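Local coordinates for protein fructuronate-tagaturonate epimerase UxaE from Cohnella laeviribosi in complex with 1 glycerol (Cohnella laeviribosi, PDB 6IL9) that probably interconverts fructuronate and tagaturonate by epimerisation, using a zinc-binding TIM-barrel, at residues Leu73-Asn76 against Arg77-Phe81. Residues are numbered along the deposited sequence; the frame is centred on the assembly and turned at random.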
ATOM      1  N   LEU A  73     -13.217   3.748 -17.263  1.00 23.53           N
ATOM      2  CA  LEU A  73     -14.122   2.609 -17.383  1.00 22.58           C
ATOM      3  C   LEU A  73     -14.242   2.170 -18.834  1.00 23.36           C
ATOM      4  O   LEU A  73     -14.332   0.972 -19.123  1.00 22.69           O
ATOM      5  CB  LEU A  73     -15.488   2.961 -16.797  1.00 23.73           C
ATOM      6  CG  LEU A  73     -15.474   3.387 -15.326  1.00 27.98           C
ATOM      7  CD1 LEU A  73     -16.855   3.802 -14.849  1.00 27.62           C
ATOM      8  CD2 LEU A  73     -14.940   2.252 -14.467  1.00 27.21           C
ATOM      9  N   VAL A  74     -14.211   3.125 -19.765  1.00 23.36           N
ATOM     10  CA  VAL A  74     -14.194   2.779 -21.184  1.00 23.65           C
ATOM     11  C   VAL A  74     -12.930   1.996 -21.527  1.00 21.21           C
ATOM     12  O   VAL A  74     -12.980   0.965 -22.213  1.00 23.61           O
ATOM     13  CB  VAL A  74     -14.324   4.049 -22.040  1.00 21.61           C
ATOM     14  CG1 VAL A  74     -14.283   3.689 -23.513  1.00 25.32           C
ATOM     15  CG2 VAL A  74     -15.593   4.796 -21.674  1.00 25.15           C
ATOM     16  N   LEU A  75     -11.773   2.456 -21.041  1.00 21.85           N
ATOM     17  CA  LEU A  75     -10.542   1.715 -21.301  1.00 22.32           C
ATOM     18  C   LEU A  75     -10.608   0.317 -20.691  1.00 21.78           C
ATOM     19  O   LEU A  75     -10.130  -0.652 -21.291  1.00 22.58           O
ATOM     20  CB  LEU A  75      -9.329   2.477 -20.758  1.00 22.19           C
ATOM     21  CG  LEU A  75      -8.896   3.773 -21.444  1.00 23.26           C
ATOM     22  CD1 LEU A  75      -7.531   4.202 -20.908  1.00 23.80           C
ATOM     23  CD2 LEU A  75      -8.843   3.617 -22.947  1.00 27.05           C
ATOM     24  N   ASN A  76     -11.206   0.197 -19.500  1.00 22.76           N
ATOM     25  CA  ASN A  76     -11.360  -1.110 -18.866  1.00 21.35           C
ATOM     26  C   ASN A  76     -12.118  -2.076 -19.767  1.00 24.47           C
ATOM     27  O   ASN A  76     -11.786  -3.266 -19.835  1.00 22.89           O
ATOM     28  CB  ASN A  76     -12.103  -0.974 -17.537  1.00 20.87           C
ATOM     29  CG  ASN A  76     -11.220  -0.498 -16.385  1.00 21.31           C
ATOM     30  OD1 ASN A  76     -11.741  -0.180 -15.319  1.00 23.46           O
ATOM     31  ND2 ASN A  76      -9.904  -0.452 -16.585  1.00 19.68           N
ATOM     32  N   ARG A  77     -13.151  -1.583 -20.460  1.00 22.83           N
ATOM     33  CA  ARG A  77     -13.963  -2.464 -21.293  1.00 24.91           C
ATOM     34  C   ARG A  77     -13.195  -2.967 -22.509  1.00 27.78           C
ATOM     35  O   ARG A  77     -13.362  -4.122 -22.917  1.00 32.39           O
ATOM     36  CB  ARG A  77     -15.241  -1.747 -21.728  1.00 28.90           C
ATOM     37  CG  ARG A  77     -16.060  -2.538 -22.760  1.00 36.92           C
ATOM     38  CD  ARG A  77     -17.477  -1.996 -22.921  1.00 42.66           C
ATOM     39  NE  ARG A  77     -17.504  -0.557 -23.188  1.00 39.79           N
ATOM     40  CZ  ARG A  77     -17.729   0.373 -22.262  1.00 38.76           C
ATOM     41  NH1 ARG A  77     -17.733   1.662 -22.596  1.00 34.69           N
ATOM     42  NH2 ARG A  77     -17.945   0.015 -21.002  1.00 33.77           N
ATOM     43  N   HIS A  78     -12.345  -2.126 -23.097  1.00 25.02           N
ATOM     44  CA  HIS A  78     -11.660  -2.479 -24.331  1.00 27.42           C
ATOM     45  C   HIS A  78     -10.253  -3.024 -24.116  1.00 28.01           C
ATOM     46  O   HIS A  78      -9.695  -3.636 -25.032  1.00 29.78           O
ATOM     47  CB  HIS A  78     -11.600  -1.260 -25.261  1.00 29.38           C
ATOM     48  CG  HIS A  78     -12.949  -0.766 -25.686  1.00 32.37           C
ATOM     49  ND1 HIS A  78     -13.510  -1.087 -26.904  1.00 36.27           N
ATOM     50  CD2 HIS A  78     -13.854   0.016 -25.049  1.00 31.63           C
ATOM     51  CE1 HIS A  78     -14.701  -0.523 -27.000  1.00 34.45           C
ATOM     52  NE2 HIS A  78     -14.933   0.154 -25.890  1.00 36.35           N
ATOM     53  N   PHE A  79      -9.667  -2.821 -22.939  1.00 27.07           N
ATOM     54  CA  PHE A  79      -8.298  -3.245 -22.661  1.00 25.09           C
ATOM     55  C   PHE A  79      -8.279  -3.932 -21.303  1.00 23.64           C
ATOM     56  O   PHE A  79      -8.079  -3.288 -20.264  1.00 24.18           O
ATOM     57  CB  PHE A  79      -7.341  -2.057 -22.710  1.00 23.41           C
ATOM     58  CG  PHE A  79      -7.337  -1.351 -24.032  1.00 24.56           C
ATOM     59  CD1 PHE A  79      -6.661  -1.891 -25.112  1.00 25.01           C
ATOM     60  CD2 PHE A  79      -8.025  -0.154 -24.199  1.00 23.90           C
ATOM     61  CE1 PHE A  79      -6.653  -1.244 -26.336  1.00 28.34           C
ATOM     62  CE2 PHE A  79      -8.024   0.498 -25.426  1.00 28.15           C
ATOM     63  CZ  PHE A  79      -7.335  -0.053 -26.495  1.00 28.48           C
ATOM     64  N   PRO A  80      -8.493  -5.249 -21.275  1.00 25.73           N
ATOM     65  CA  PRO A  80      -8.569  -5.952 -19.986  1.00 23.79           C
ATOM     66  C   PRO A  80      -7.330  -5.800 -19.111  1.00 22.22           C
ATOM     67  O   PRO A  80      -7.454  -5.878 -17.883  1.00 23.14           O
ATOM     68  CB  PRO A  80      -8.795  -7.411 -20.408  1.00 26.31           C
ATOM     69  CG  PRO A  80      -9.514  -7.288 -21.733  1.00 28.27           C
ATOM     70  CD  PRO A  80      -8.877  -6.113 -22.409  1.00 26.89           C
ATOM     71  N   PHE A  81      -6.141  -5.584 -19.688  1.00 21.39           N
ATOM     72  CA  PHE A  81      -4.961  -5.442 -18.837  1.00 20.16           C
ATOM     73  C   PHE A  81      -5.019  -4.197 -17.953  1.00 20.64           C
ATOM     74  O   PHE A  81      -4.229  -4.100 -17.006  1.00 19.04           O
ATOM     75  CB  PHE A  81      -3.674  -5.437 -19.676  1.00 23.70           C
ATOM     76  CG  PHE A  81      -3.426  -4.150 -20.419  1.00 21.24           C
ATOM     77  CD1 PHE A  81      -2.646  -3.141 -19.857  1.00 21.32           C
ATOM     78  CD2 PHE A  81      -3.958  -3.954 -21.683  1.00 22.09           C
ATOM     79  CE1 PHE A  81      -2.413  -1.960 -20.536  1.00 23.06           C
ATOM     80  CE2 PHE A  81      -3.736  -2.767 -22.371  1.00 24.33           C
ATOM     81  CZ  PHE A  81      -2.960  -1.770 -21.802  1.00 25.02           C
TER
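Leu75 and Phe79 meet at the C-terminal end of helix 69-78, where the leucine's CD2 rests against the CD2–CE2 side of the phenylalanine ring, 4.1 Å from Phe79 CD2. The two side chains slant across one another. With CG beside the backbone N (chi1 -59°), the phenylalanine also brings the edge of its ring near Leu75 O, which lies 3.6 Å from Phe79 CD2. That same oxygen takes the last i to i+4 bond of this run: Phe79 N donates to Leu75 O at 2.8 Å, with Phe79 N nearly on the line of the Leu75 carbonyl, although the bond is bent at the hydrogen (137°), and Phe79 is the first residue to leave helical geometry. Replacing Phe79 by an alanine would leave the backbone bond in place but would probably strip Leu75 CD2 of its aromatic partner and open a gap beside Leu50 and Phe147.

One residue back along the helix, Val74 and His78 run alongside each other, pointing the same way. Val74 O sits at the imidazole edge, in its plane, 3.1 Å from His78 CD2, while accepting a hydrogen bond from His78 N at 3.3 Å. The ring nitrogens turn elsewhere, ND1 to Ser26 OG and NE2 to Glu53 OE1. Arg77 leaves the backbone extended, then bends at chi3 (52°) so that its guanidinium folds back over Val74, whose CA lies over one face and whose CG2 is 3.9 Å from Arg77 NH1. That NH1 makes a salt bridge to Glu53, so one carboxylate oxygen ties down both Arg77 and His78.

The helix end is thus wedged between two helices: Val74, His78 and Phe79 pack on Leu50 of helix 49-53, while Leu75 and Phe79 reach Phe147 of helix 135-149, the phenylalanines edge-to-face. His78 also links it to strand 17-26 of the antiparallel sheet, through Ser26.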